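Local coordinates for glycerophosphoryl diester phosphodiesterase (Parabacteroides distasonis, PDB 3MZ2), which probably hydrolyses glycerophosphodiesters to an alcohol and glycerol phosphate, on a TIM-barrel scaffold, at residues R38-G42 with E264-P268; M50-E54 with E124-W128; G8-L12 with L57-T63; I205-P211 with V229-S234. One frame throughout, in Å; residues are numbered along the deposited sequence. Where two conformers were deposited one is given.

Contact 1. Residues R38-G42 with E264-P268; sequences RGGRG and ESDRP. With SO4 (sulfate ion), chain G; SO4 (sulfate ion), chain C; SO4 (sulfate ion), chain F.
Gly40 and Arg41 pack against Asp266 and Pro268 in the tight half of this contact. Arg41 N donates to Asp266 O (3.0 Å), and Gly40 CA rests 3.7 Å from Pro268 CD; a CB on Gly40 would collide with Pro268 CG. Asp266 lies flat on the Arg41 guanidinium, the planes 22° apart, with OD2 over the centre of one face and 3.5 Å from NH2. No N-H points at OD2, making this salt bridge purely electrostatic; OD1 bonds to His37. The looser half is a cluster of charge: Arg38 and Arg41 pair with Glu47 and with sulfates, probably from the crystallisation liquor. Arg41 NH1 donates to chain G sulfate O2 (2.7 Å). The Arg38 chain runs extended from CG to NE, bringing NE and NH2 to O1 and O3 of the chain C sulfate, both at 2.9 Å. An alanine at Arg38 would probably leave that sulfate without these paired donors and Glu47 without one arginine partner. One sulfate is also bonded by His37 and His80, consistent with a phosphate-binding pocket. The loop after strand 33-36 here meets the end of strand 262-265, with Arg267 as N-cap of helix 268-275.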
loop_
_atom_site.group_PDB
_atom_site.type_symbol
_atom_site.label_atom_id
_atom_site.label_comp_id
_atom_site.label_asym_id
_atom_site.label_seq_id
_atom_site.Cartn_x
_atom_site.Cartn_y
_atom_site.Cartn_z
ATOM N N ARG A 38 -12.160 -7.629 6.089
ATOM C CA ARG A 38 -12.362 -7.948 4.669
ATOM C C ARG A 38 -13.754 -8.494 4.499
ATOM O O ARG A 38 -13.962 -9.359 3.668
ATOM C CB ARG A 38 -11.320 -8.947 4.127
ATOM C CG ARG A 38 -9.862 -8.566 4.240
ATOM C CD ARG A 38 -8.961 -9.642 3.630
ATOM N NE ARG A 38 -7.542 -9.564 3.994
ATOM C CZ ARG A 38 -6.695 -10.592 3.969
ATOM N NH1 ARG A 38 -7.091 -11.789 3.568
ATOM N NH2 ARG A 38 -5.422 -10.424 4.327
ATOM N N GLY A 39 -14.689 -8.040 5.342
ATOM C CA GLY A 39 -16.033 -8.503 5.417
ATOM C C GLY A 39 -16.408 -9.640 6.341
ATOM O O GLY A 39 -17.564 -9.928 6.510
ATOM N N GLY A 40 -15.426 -10.274 6.995
ATOM C CA GLY A 40 -15.631 -11.574 7.648
ATOM C C GLY A 40 -15.609 -12.692 6.604
ATOM O O GLY A 40 -15.786 -12.438 5.405
ATOM N N ARG A 41 -15.379 -13.920 7.045
ATOM C CA ARG A 41 -15.408 -15.066 6.172
ATOM C C ARG A 41 -15.649 -16.342 6.957
ATOM O O ARG A 41 -15.496 -16.388 8.188
ATOM C CB ARG A 41 -14.113 -15.200 5.418
ATOM C CG ARG A 41 -12.919 -15.531 6.325
ATOM C CD ARG A 41 -11.571 -15.294 5.639
ATOM N NE ARG A 41 -10.484 -15.787 6.469
ATOM C CZ ARG A 41 -9.175 -15.583 6.255
ATOM N NH1 ARG A 41 -8.744 -14.819 5.255
ATOM N NH2 ARG A 41 -8.291 -16.111 7.094
ATOM N N GLY A 42 -15.990 -17.373 6.218
ATOM C CA GLY A 42 -16.284 -18.698 6.775
ATOM C C GLY A 42 -16.661 -19.688 5.717
ATOM O O GLY A 42 -16.699 -19.342 4.532
ATOM N N GLU A 264 -11.732 -6.201 15.399
ATOM C CA GLU A 264 -11.798 -6.515 13.965
ATOM C C GLU A 264 -11.265 -7.919 13.727
ATOM O O GLU A 264 -10.147 -8.242 14.134
ATOM C CB GLU A 264 -10.992 -5.532 13.125
ATOM C CG GLU A 264 -11.038 -5.825 11.632
ATOM C CD GLU A 264 -9.979 -5.059 10.869
ATOM O OE1 GLU A 264 -8.772 -5.343 11.027
ATOM O OE2 GLU A 264 -10.351 -4.167 10.139
ATOM N N SER A 265 -12.059 -8.741 13.040
ATOM C CA SER A 265 -11.788 -10.164 12.932
ATOM C C SER A 265 -12.244 -10.746 11.626
ATOM O O SER A 265 -13.284 -10.298 11.060
ATOM C CB SER A 265 -12.466 -10.879 14.122
ATOM O OG SER A 265 -12.343 -12.283 14.103
ATOM N N ASP A 266 -11.530 -11.779 11.154
ATOM C CA ASP A 266 -11.984 -12.582 10.028
ATOM C C ASP A 266 -13.134 -13.499 10.471
ATOM O O ASP A 266 -13.783 -14.075 9.630
ATOM C CB ASP A 266 -10.855 -13.447 9.434
ATOM C CG ASP A 266 -9.851 -12.649 8.629
ATOM O OD1 ASP A 266 -10.261 -11.666 8.007
ATOM O OD2 ASP A 266 -8.648 -13.015 8.632
ATOM N N ARG A 267 -13.346 -13.618 11.793
ATOM C CA ARG A 267 -14.317 -14.505 12.386
ATOM C C ARG A 267 -15.320 -13.760 13.266
ATOM O O ARG A 267 -15.488 -14.099 14.421
ATOM C CB ARG A 267 -13.606 -15.558 13.226
ATOM C CG ARG A 267 -12.533 -16.374 12.508
ATOM C CD ARG A 267 -11.857 -17.313 13.505
ATOM N NE ARG A 267 -10.771 -18.091 12.902
ATOM C CZ ARG A 267 -10.925 -19.239 12.237
ATOM N NH1 ARG A 267 -12.126 -19.775 12.087
ATOM N NH2 ARG A 267 -9.862 -19.873 11.741
ATOM N N PRO A 268 -15.991 -12.739 12.708
ATOM C CA PRO A 268 -16.865 -11.891 13.548
ATOM C C PRO A 268 -17.993 -12.614 14.297
ATOM O O PRO A 268 -18.434 -12.164 15.364
ATOM C CB PRO A 268 -17.434 -10.897 12.541
ATOM C CG PRO A 268 -17.338 -11.612 11.200
ATOM C CD PRO A 268 -16.065 -12.364 11.279
HETATM S S SO4 G . -5.039 -14.544 4.855
HETATM O O1 SO4 G . -5.415 -15.934 4.567
HETATM O O2 SO4 G . -6.224 -13.811 5.284
HETATM O O3 SO4 G . -4.027 -14.530 5.912
HETATM O O4 SO4 G . -4.528 -13.836 3.674
HETATM S S SO4 C . -5.301 -6.785 5.483
HETATM O O1 SO4 C . -6.579 -6.937 4.785
HETATM O O2 SO4 C . -5.544 -5.991 6.690
HETATM O O3 SO4 C . -4.719 -8.080 5.879
HETATM O O4 SO4 C . -4.340 -6.192 4.520
HETATM S S SO4 F . -6.633 -19.601 9.808
HETATM O O1 SO4 F . -7.429 -20.728 9.315
HETATM O O2 SO4 F . -7.173 -19.137 11.089
HETATM O O3 SO4 F . -5.244 -20.021 9.990
HETATM O O4 SO4 F . -6.660 -18.524 8.819
#

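Contact 2. Residues M50-E54 with E124-W128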
loop_
_atom_site.group_PDB
_atom_site.type_symbol
_atom_site.label_atom_id
_atom_site.label_comp_id
_atom_site.label_asym_id
_atom_site.label_seq_id
_atom_site.Cartn_x
_atom_site.Cartn_y
_atom_site.Cartn_z
HETATM N N MSE A 50 -21.081 -9.763 -0.722
HETATM C CA MSE A 50 -22.335 -9.239 -0.155
HETATM C C MSE A 50 -22.947 -10.286 0.748
HETATM O O MSE A 50 -23.525 -9.980 1.795
HETATM C CB MSE A 50 -23.326 -8.953 -1.259
HETATM C CG MSE A 50 -22.870 -8.005 -2.304
HETATM SE SE MSE A 50 -22.609 -6.237 -1.489
HETATM C CE MSE A 50 -24.474 -5.959 -0.955
ATOM N N GLU A 51 -22.838 -11.531 0.319
ATOM C CA GLU A 51 -23.447 -12.648 1.050
ATOM C C GLU A 51 -22.836 -12.775 2.444
ATOM O O GLU A 51 -23.529 -13.043 3.430
ATOM C CB GLU A 51 -23.276 -13.943 0.239
ATOM C CG GLU A 51 -24.121 -13.972 -1.032
ATOM C CD GLU A 51 -23.480 -13.298 -2.261
ATOM O OE1 GLU A 51 -22.348 -12.774 -2.171
ATOM O OE2 GLU A 51 -24.130 -13.294 -3.333
ATOM N N THR A 52 -21.537 -12.612 2.544
ATOM C CA THR A 52 -20.888 -12.704 3.840
ATOM C C THR A 52 -21.258 -11.566 4.778
ATOM O O THR A 52 -21.445 -11.791 5.977
ATOM C CB THR A 52 -19.404 -12.778 3.670
ATOM O OG1 THR A 52 -19.148 -13.777 2.682
ATOM C CG2 THR A 52 -18.734 -13.160 4.975
ATOM N N PHE A 53 -21.405 -10.365 4.233
ATOM C CA PHE A 53 -21.855 -9.245 5.047
ATOM C C PHE A 53 -23.220 -9.563 5.648
ATOM O O PHE A 53 -23.455 -9.363 6.855
ATOM C CB PHE A 53 -21.972 -7.915 4.261
ATOM C CG PHE A 53 -20.779 -7.539 3.416
ATOM C CD1 PHE A 53 -19.484 -7.888 3.766
ATOM C CD2 PHE A 53 -20.978 -6.722 2.288
ATOM C CE1 PHE A 53 -18.429 -7.469 2.998
ATOM C CE2 PHE A 53 -19.922 -6.362 1.476
ATOM C CZ PHE A 53 -18.648 -6.726 1.815
ATOM N N GLU A 54 -24.143 -10.003 4.787
ATOM C CA GLU A 54 -25.516 -10.318 5.212
ATOM C C GLU A 54 -25.564 -11.440 6.270
ATOM O O GLU A 54 -26.299 -11.349 7.291
ATOM C CB GLU A 54 -26.347 -10.713 3.982
ATOM C CG GLU A 54 -26.509 -9.599 2.980
ATOM C CD GLU A 54 -26.889 -10.052 1.558
ATOM O OE1 GLU A 54 -27.266 -11.243 1.360
ATOM O OE2 GLU A 54 -26.798 -9.188 0.639
ATOM N N GLU A 124 -22.522 -1.266 -5.122
ATOM C CA GLU A 124 -23.549 -2.193 -4.606
ATOM C C GLU A 124 -23.464 -2.302 -3.089
ATOM O O GLU A 124 -24.507 -2.337 -2.407
ATOM C CB GLU A 124 -23.416 -3.594 -5.212
ATOM C CG GLU A 124 -24.309 -4.659 -4.567
ATOM C CD GLU A 124 -24.045 -6.037 -5.131
ATOM O OE1 GLU A 124 -22.981 -6.222 -5.762
ATOM O OE2 GLU A 124 -24.903 -6.922 -4.951
ATOM N N ALA A 125 -22.232 -2.333 -2.549
ATOM C CA ALA A 125 -22.057 -2.467 -1.128
ATOM C C ALA A 125 -22.521 -1.222 -0.376
ATOM O O ALA A 125 -23.177 -1.320 0.673
ATOM C CB ALA A 125 -20.571 -2.779 -0.809
ATOM N N ILE A 126 -22.202 -0.057 -0.918
ATOM C CA ILE A 126 -22.591 1.207 -0.310
ATOM C C ILE A 126 -24.126 1.321 -0.294
ATOM O O ILE A 126 -24.714 1.669 0.736
ATOM C CB ILE A 126 -21.943 2.411 -1.060
ATOM C CG1 ILE A 126 -20.444 2.492 -0.803
ATOM C CG2 ILE A 126 -22.562 3.789 -0.663
ATOM C CD1 ILE A 126 -19.786 3.492 -1.685
ATOM N N ARG A 127 -24.772 1.036 -1.425
ATOM C CA ARG A 127 -26.237 1.105 -1.522
ATOM C C ARG A 127 -26.915 0.181 -0.513
ATOM O O ARG A 127 -27.897 0.548 0.138
ATOM C CB ARG A 127 -26.704 0.752 -2.937
ATOM C CG ARG A 127 -26.357 1.809 -3.991
ATOM C CD ARG A 127 -27.252 1.673 -5.250
ATOM N NE ARG A 127 -28.661 1.639 -4.886
ATOM C CZ ARG A 127 -29.597 1.010 -5.583
ATOM N NH1 ARG A 127 -29.271 0.385 -6.707
ATOM N NH2 ARG A 127 -30.860 1.022 -5.164
ATOM N N TRP A 128 -26.362 -1.008 -0.354
ATOM C CA TRP A 128 -26.855 -1.985 0.624
ATOM C C TRP A 128 -26.600 -1.587 2.065
ATOM O O TRP A 128 -27.415 -1.804 2.933
ATOM C CB TRP A 128 -26.177 -3.321 0.355
ATOM C CG TRP A 128 -26.494 -4.358 1.399
ATOM C CD1 TRP A 128 -27.624 -5.149 1.461
ATOM C CD2 TRP A 128 -25.723 -4.673 2.546
ATOM N NE1 TRP A 128 -27.574 -5.951 2.581
ATOM C CE2 TRP A 128 -26.423 -5.665 3.269
ATOM C CE3 TRP A 128 -24.494 -4.216 3.051
ATOM C CZ2 TRP A 128 -25.905 -6.235 4.463
ATOM C CZ3 TRP A 128 -24.007 -4.760 4.259
ATOM C CH2 TRP A 128 -24.724 -5.745 4.941
#
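Met50, a selenomethionine, reaches across to Ala125 and Trp128, and these apolar contacts dominate. Bends at chi2 and chi3 fold its chain so that SE lies 3.8 Å from Ala125 CA while the methyl CE presses on Trp128 CB at 3.4 Å. Met50 and Trp128 run antiparallel alongside one another, CE also meeting CG of the indole. Phe53 adds its CB, 3.6 Å from Trp128 CH2, and its ring carbon CE2 makes a looser contact with Ala125 CB.

The aromatic contact is oblique: the Phe53 ring and the six-membered ring of Trp128 have centroids 5.9 Å apart and planes at 34°, neither a stack nor an edge-to-face pair. Trp128 CG lies opposite the backbone N (chi1 174°), which carries the indole across to Phe53 and Glu54.

Helices 50-59 and 122-129 belong to the layer outside the barrel strands, and here run nearly parallel, their local axes 11.5 Å apart at 24°. Phe53 and Ala125 both touch Leu78 of strand 76-78.

Acidic residues contribute through their carbon chains and, for Glu124, a carboxylate oxygen, without hydrogen bonds across the contact. Glu54 CG sits 3.7 Å from Trp128 CZ2, and in one of two conformers Glu124 OE2 lies 3.5 Å from Met50 CG. Lys132 makes a cation-pi contact with Trp128.

Contact 3. Residues G8-L12 with L57-T63; sequences GMNTL and LSYTPAT
Asn10 turns its side chain toward the 57-63 segment and grips one carbonyl twice. Its backbone N donates to Leu57 O at 2.8 Å and its ND2 to the same oxygen at 2.9 Å, the two arriving from opposite faces of the carbonyl plane. CG lies anti to the carbonyl carbon (chi1 -68°), which sets it beside the backbone N and lets ND2 and N converge on that oxygen. The amide slants against Pro61, CG 3.6 Å from the ring carbon CD, while ND2 also donates to a water that in turn donates to Ser58 O. An alanine at Asn10 is likely to cost Leu57 O its second donor, the water its amide partner and Pro61 CD its contact with CG. Flanking apolar pairs differ in angle: the Met9 side chain lies aslant the Leu57 one, CG to CB 3.7 Å, whereas Leu12 meets Pro61 at about a right angle, CD2 to CB 4.1 Å. A second water accepts from Ala62 N and can donate to Asn10 O. The N-terminal strand 10-12, paired antiparallel with strand 289-291, thus lies against the C-terminal end of helix 50-59 and the turn leading into barrel strand 63-70.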
loop_
_atom_site.group_PDB
_atom_site.type_symbol
_atom_site.label_atom_id
_atom_site.label_comp_id
_atom_site.label_asym_id
_atom_site.label_seq_id
_atom_site.Cartn_x
_atom_site.Cartn_y
_atom_site.Cartn_z
ATOM N N GLY A 8 -33.600 -11.942 8.640
ATOM C CA GLY A 8 -33.559 -11.122 9.893
ATOM C C GLY A 8 -32.121 -10.716 10.232
ATOM O O GLY A 8 -31.285 -11.585 10.496
HETATM N N MSE A 9 -31.836 -9.417 10.247
HETATM C CA MSE A 9 -30.471 -8.902 10.436
HETATM C C MSE A 9 -30.370 -7.851 11.559
HETATM O O MSE A 9 -31.280 -7.023 11.762
HETATM C CB MSE A 9 -29.917 -8.255 9.152
HETATM C CG MSE A 9 -29.340 -9.243 8.099
HETATM SE SE MSE A 9 -28.986 -8.204 6.551
HETATM C CE MSE A 9 -30.848 -7.549 6.349
ATOM N N ASN A 10 -29.265 -7.898 12.273
ATOM C CA ASN A 10 -28.882 -6.824 13.189
ATOM C C ASN A 10 -28.432 -5.626 12.374
ATOM O O ASN A 10 -27.640 -5.773 11.407
ATOM C CB ASN A 10 -27.735 -7.255 14.088
ATOM C CG ASN A 10 -28.129 -8.333 15.064
ATOM O OD1 ASN A 10 -28.744 -8.062 16.083
ATOM N ND2 ASN A 10 -27.705 -9.546 14.793
ATOM N N THR A 11 -28.912 -4.450 12.765
ATOM C CA THR A 11 -28.550 -3.223 12.115
ATOM C C THR A 11 -28.022 -2.189 13.105
ATOM O O THR A 11 -28.301 -2.224 14.314
ATOM C CB THR A 11 -29.745 -2.599 11.317
ATOM O OG1 THR A 11 -30.823 -2.271 12.209
ATOM C CG2 THR A 11 -30.192 -3.565 10.232
ATOM N N LEU A 12 -27.221 -1.273 12.578
ATOM C CA LEU A 12 -26.912 -0.044 13.275
ATOM C C LEU A 12 -27.862 1.082 12.811
ATOM O O LEU A 12 -28.255 1.141 11.636
ATOM C CB LEU A 12 -25.468 0.350 13.028
ATOM C CG LEU A 12 -24.378 -0.687 13.295
ATOM C CD1 LEU A 12 -22.986 -0.133 12.882
ATOM C CD2 LEU A 12 -24.383 -1.136 14.769
ATOM N N LEU A 57 -24.394 -10.111 9.718
ATOM C CA LEU A 57 -25.463 -9.383 10.403
ATOM C C LEU A 57 -26.597 -10.241 10.973
ATOM O O LEU A 57 -27.268 -9.827 11.928
ATOM C CB LEU A 57 -26.049 -8.319 9.507
ATOM C CG LEU A 57 -25.096 -7.196 9.113
ATOM C CD1 LEU A 57 -25.902 -6.128 8.402
ATOM C CD2 LEU A 57 -24.312 -6.605 10.281
ATOM N N SER A 58 -26.829 -11.439 10.428
ATOM C CA SER A 58 -27.837 -12.348 10.980
ATOM C C SER A 58 -27.490 -12.813 12.401
ATOM O O SER A 58 -28.372 -13.152 13.189
ATOM C CB SER A 58 -28.019 -13.574 10.072
ATOM O OG SER A 58 -28.325 -13.192 8.738
ATOM N N TYR A 59 -26.193 -12.831 12.726
ATOM C CA TYR A 59 -25.687 -13.244 14.051
ATOM C C TYR A 59 -25.263 -12.095 14.972
ATOM O O TYR A 59 -25.358 -12.205 16.194
ATOM C CB TYR A 59 -24.479 -14.157 13.882
ATOM C CG TYR A 59 -24.761 -15.464 13.206
ATOM C CD1 TYR A 59 -24.684 -15.581 11.841
ATOM C CD2 TYR A 59 -25.051 -16.612 13.955
ATOM C CE1 TYR A 59 -24.931 -16.793 11.194
ATOM C CE2 TYR A 59 -25.295 -17.842 13.323
ATOM C CZ TYR A 59 -25.231 -17.917 11.934
ATOM O OH TYR A 59 -25.461 -19.105 11.261
ATOM N N THR A 60 -24.772 -10.993 14.403
ATOM C CA THR A 60 -24.290 -9.898 15.186
ATOM C C THR A 60 -24.358 -8.567 14.488
ATOM O O THR A 60 -24.138 -8.512 13.286
ATOM C CB THR A 60 -22.794 -10.182 15.600
ATOM O OG1 THR A 60 -22.300 -9.137 16.451
ATOM C CG2 THR A 60 -21.865 -10.358 14.363
ATOM N N PRO A 61 -24.586 -7.458 15.223
ATOM C CA PRO A 61 -24.275 -6.168 14.603
ATOM C C PRO A 61 -22.789 -6.078 14.331
ATOM O O PRO A 61 -21.996 -6.598 15.106
ATOM C CB PRO A 61 -24.699 -5.143 15.666
ATOM C CG PRO A 61 -24.746 -5.871 16.894
ATOM C CD PRO A 61 -25.009 -7.298 16.625
ATOM N N ALA A 62 -22.412 -5.461 13.213
ATOM C CA ALA A 62 -21.018 -5.298 12.887
ATOM C C ALA A 62 -20.889 -4.189 11.840
ATOM O O ALA A 62 -21.842 -3.879 11.144
ATOM C CB ALA A 62 -20.431 -6.613 12.342
ATOM N N THR A 63 -19.687 -3.632 11.757
ATOM C CA THR A 63 -19.223 -2.835 10.643
ATOM C C THR A 63 -18.367 -3.741 9.773
ATOM O O THR A 63 -18.036 -4.852 10.178
ATOM C CB THR A 63 -18.386 -1.648 11.084
ATOM O OG1 THR A 63 -17.313 -2.125 11.906
ATOM C CG2 THR A 63 -19.252 -0.668 11.895
HETATM O O HOH W 1 -25.113 -4.002 12.055
HETATM O O HOH W 2 -29.057 -12.181 16.093
#

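Contact 4. Residues I205-P211 with V229-S234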
loop_
_atom_site.group_PDB
_atom_site.type_symbol
_atom_site.label_atom_id
_atom_site.label_comp_id
_atom_site.label_asym_id
_atom_site.label_seq_id
_atom_site.Cartn_x
_atom_site.Cartn_y
_atom_site.Cartn_z
ATOM N N ILE A 205 -12.381 10.424 14.601
ATOM C CA ILE A 205 -11.464 9.313 14.656
ATOM C C ILE A 205 -11.986 8.139 15.518
ATOM O O ILE A 205 -12.479 8.330 16.631
ATOM C CB ILE A 205 -10.089 9.754 15.113
ATOM C CG1 ILE A 205 -9.487 10.628 14.015
ATOM C CG2 ILE A 205 -9.190 8.533 15.395
ATOM C CD1 ILE A 205 -8.121 11.162 14.361
HETATM N N MSE A 206 -11.893 6.945 14.920
HETATM C CA MSE A 206 -11.865 5.671 15.652
HETATM C C MSE A 206 -10.470 5.122 15.397
HETATM O O MSE A 206 -9.978 5.242 14.277
HETATM C CB MSE A 206 -12.967 4.724 15.147
HETATM C CG MSE A 206 -13.020 3.362 15.855
HETATM SE SE MSE A 206 -11.850 2.052 14.911
HETATM C CE MSE A 206 -13.142 1.722 13.468
ATOM N N ALA A 207 -9.838 4.534 16.421
ATOM C CA ALA A 207 -8.433 4.171 16.295
ATOM C C ALA A 207 -8.158 2.691 16.219
ATOM O O ALA A 207 -8.613 1.957 17.088
ATOM C CB ALA A 207 -7.625 4.789 17.450
ATOM N N TYR A 208 -7.373 2.313 15.218
ATOM C CA TYR A 208 -6.810 1.001 15.094
ATOM C C TYR A 208 -5.479 1.035 15.839
ATOM O O TYR A 208 -4.607 1.867 15.510
ATOM C CB TYR A 208 -6.616 0.631 13.618
ATOM C CG TYR A 208 -5.814 -0.638 13.442
ATOM C CD1 TYR A 208 -6.241 -1.828 14.021
ATOM C CD2 TYR A 208 -4.612 -0.640 12.777
ATOM C CE1 TYR A 208 -5.509 -2.985 13.927
ATOM C CE2 TYR A 208 -3.866 -1.827 12.641
ATOM C CZ TYR A 208 -4.348 -2.993 13.231
ATOM O OH TYR A 208 -3.646 -4.192 13.161
ATOM N N VAL A 209 -5.367 0.243 16.915
ATOM C CA VAL A 209 -4.166 0.258 17.742
ATOM C C VAL A 209 -3.270 -0.971 17.548
ATOM O O VAL A 209 -2.312 -1.131 18.275
ATOM C CB VAL A 209 -4.482 0.452 19.244
ATOM C CG1 VAL A 209 -5.237 1.842 19.513
ATOM C CG2 VAL A 209 -5.333 -0.732 19.828
ATOM N N GLY A 210 -3.611 -1.863 16.602
ATOM C CA GLY A 210 -2.689 -2.947 16.257
ATOM C C GLY A 210 -3.295 -4.321 16.450
ATOM O O GLY A 210 -4.512 -4.449 16.704
ATOM N N PRO A 211 -2.462 -5.345 16.329
ATOM C CA PRO A 211 -2.917 -6.723 16.349
ATOM C C PRO A 211 -2.793 -7.383 17.698
ATOM O O PRO A 211 -3.200 -8.533 17.835
ATOM C CB PRO A 211 -2.011 -7.392 15.312
ATOM C CG PRO A 211 -0.731 -6.678 15.478
ATOM C CD PRO A 211 -1.118 -5.237 15.714
ATOM N N VAL A 229 -11.843 8.656 22.190
ATOM C CA VAL A 229 -11.610 7.795 21.036
ATOM C C VAL A 229 -11.720 6.302 21.387
ATOM O O VAL A 229 -11.059 5.847 22.306
ATOM C CB VAL A 229 -10.244 8.105 20.416
ATOM C CG1 VAL A 229 -9.826 7.145 19.269
ATOM C CG2 VAL A 229 -10.254 9.555 19.896
HETATM N N MSE A 230 -12.557 5.570 20.658
HETATM C CA MSE A 230 -12.640 4.116 20.780
HETATM C C MSE A 230 -11.497 3.445 20.049
HETATM O O MSE A 230 -11.089 3.928 18.991
HETATM C CB MSE A 230 -13.943 3.592 20.207
HETATM C CG MSE A 230 -15.054 3.993 21.113
HETATM SE SE MSE A 230 -16.861 3.573 20.609
HETATM C CE MSE A 230 -16.938 1.703 21.158
ATOM N N CYS A 231 -11.048 2.322 20.604
ATOM C CA CYS A 231 -9.848 1.616 20.156
ATOM C C CYS A 231 -10.138 0.171 19.714
ATOM O O CYS A 231 -10.870 -0.590 20.382
ATOM C CB CYS A 231 -8.776 1.673 21.283
ATOM S SG CYS A 231 -8.284 3.337 21.718
HETATM N N MSE A 232 -9.524 -0.162 18.602
HETATM C CA MSE A 232 -9.774 -1.425 17.931
HETATM C C MSE A 232 -8.496 -2.233 17.842
HETATM O O MSE A 232 -7.466 -1.736 17.390
HETATM C CB MSE A 232 -10.265 -1.171 16.520
HETATM C CG MSE A 232 -10.781 -2.429 15.831
HETATM SE SE MSE A 232 -11.503 -1.960 14.112
HETATM C CE MSE A 232 -9.930 -2.207 12.989
ATOM N N ILE A 233 -8.598 -3.494 18.241
ATOM C CA ILE A 233 -7.595 -4.523 17.933
ATOM C C ILE A 233 -8.044 -5.376 16.761
ATOM O O ILE A 233 -9.191 -5.772 16.682
ATOM C CB ILE A 233 -7.380 -5.467 19.175
ATOM C CG1 ILE A 233 -6.666 -4.713 20.308
ATOM C CG2 ILE A 233 -6.700 -6.753 18.801
ATOM C CD1 ILE A 233 -5.163 -4.475 20.043
ATOM N N SER A 234 -7.118 -5.679 15.844
ATOM C CA SER A 234 -7.407 -6.598 14.769
ATOM C C SER A 234 -6.797 -7.924 15.147
ATOM O O SER A 234 -5.579 -8.019 15.346
ATOM C CB SER A 234 -6.794 -6.176 13.463
ATOM O OG SER A 234 -7.066 -7.194 12.482
HETATM O O HOH W 3 -13.776 6.519 18.263
#
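The Tyr208 ring has Gly210 N 3.4 Å above one face, offset toward the rim, and Ser234 N at its edge in the ring plane. With CG anti to the backbone N (chi1 170°), the ring extends alongside the neighbouring strand, CE1 coming within 3.5 Å of Ser234 CB and CD1 within 3.8 Å of the Met232 methyl CE in one of its two conformers. Phe185 makes an edge-to-face contact with it from strand 182-185.

Beneath these side chains the two strands are parallel, with bridges Ala207-Cys231 and Tyr208-Met232. Ala207 N donates to Met230 O at an N-H...O angle of 174°, and Met232 N returns a 2.8 Å bond to Ala207 O. Val209 N then donates to Met232 O, and Ser234 N to Gly210 O at 3.0 Å. At the other end a water accepts from Met230 N and can donate to Ile205 O.

Sulfur's place is taken by selenium in Met206 and Met232, whose side chains cross obliquely on the Tyr208 face, Met206 SE 3.9 Å from Met232 CB. The opposite face carries Ala207, Val209 and Cys231; Val209 CG1 meets Cys231 CB at 4.0 Å, and Leu224 of helix 215-226 touches all three residues. This is the right-handed beta-alpha-beta unit of a TIM barrel. Its chemistry implies a division of labour: backbone bonds fix the strand register, apolar groups pack the Ala207 face against the helix, and the Tyr208 face is mixed, its selenomethionines and tyrosine meeting Glu183 and Glu264, the latter satisfying the buried Ser234 hydroxyl.

In the fold
Contacts 1 and 4 are buried and reach neighbouring strands of the barrel sheet: the backbone of Glu264 bonds to Ile233, and its carboxylate to Ser234. Contact 4 is strand pairing with one apolar and one mixed face, whereas contact 1, at the strand ends, turns to charge and bound anions. Contacts 2 and 3 are only partly buried and share helix 50-59, where Leu57 touches Trp128; one is a helix pair without hydrogen bonds between its segments, the other anchors the N-terminal strand by backbone and amide bonds. Thr52 and Phe53 also pack on Gly39 and Gly40, linking contact 2 to contact 1. Contacts 2 and 4 lie across the chain's centre, their centres about 23 Å apart.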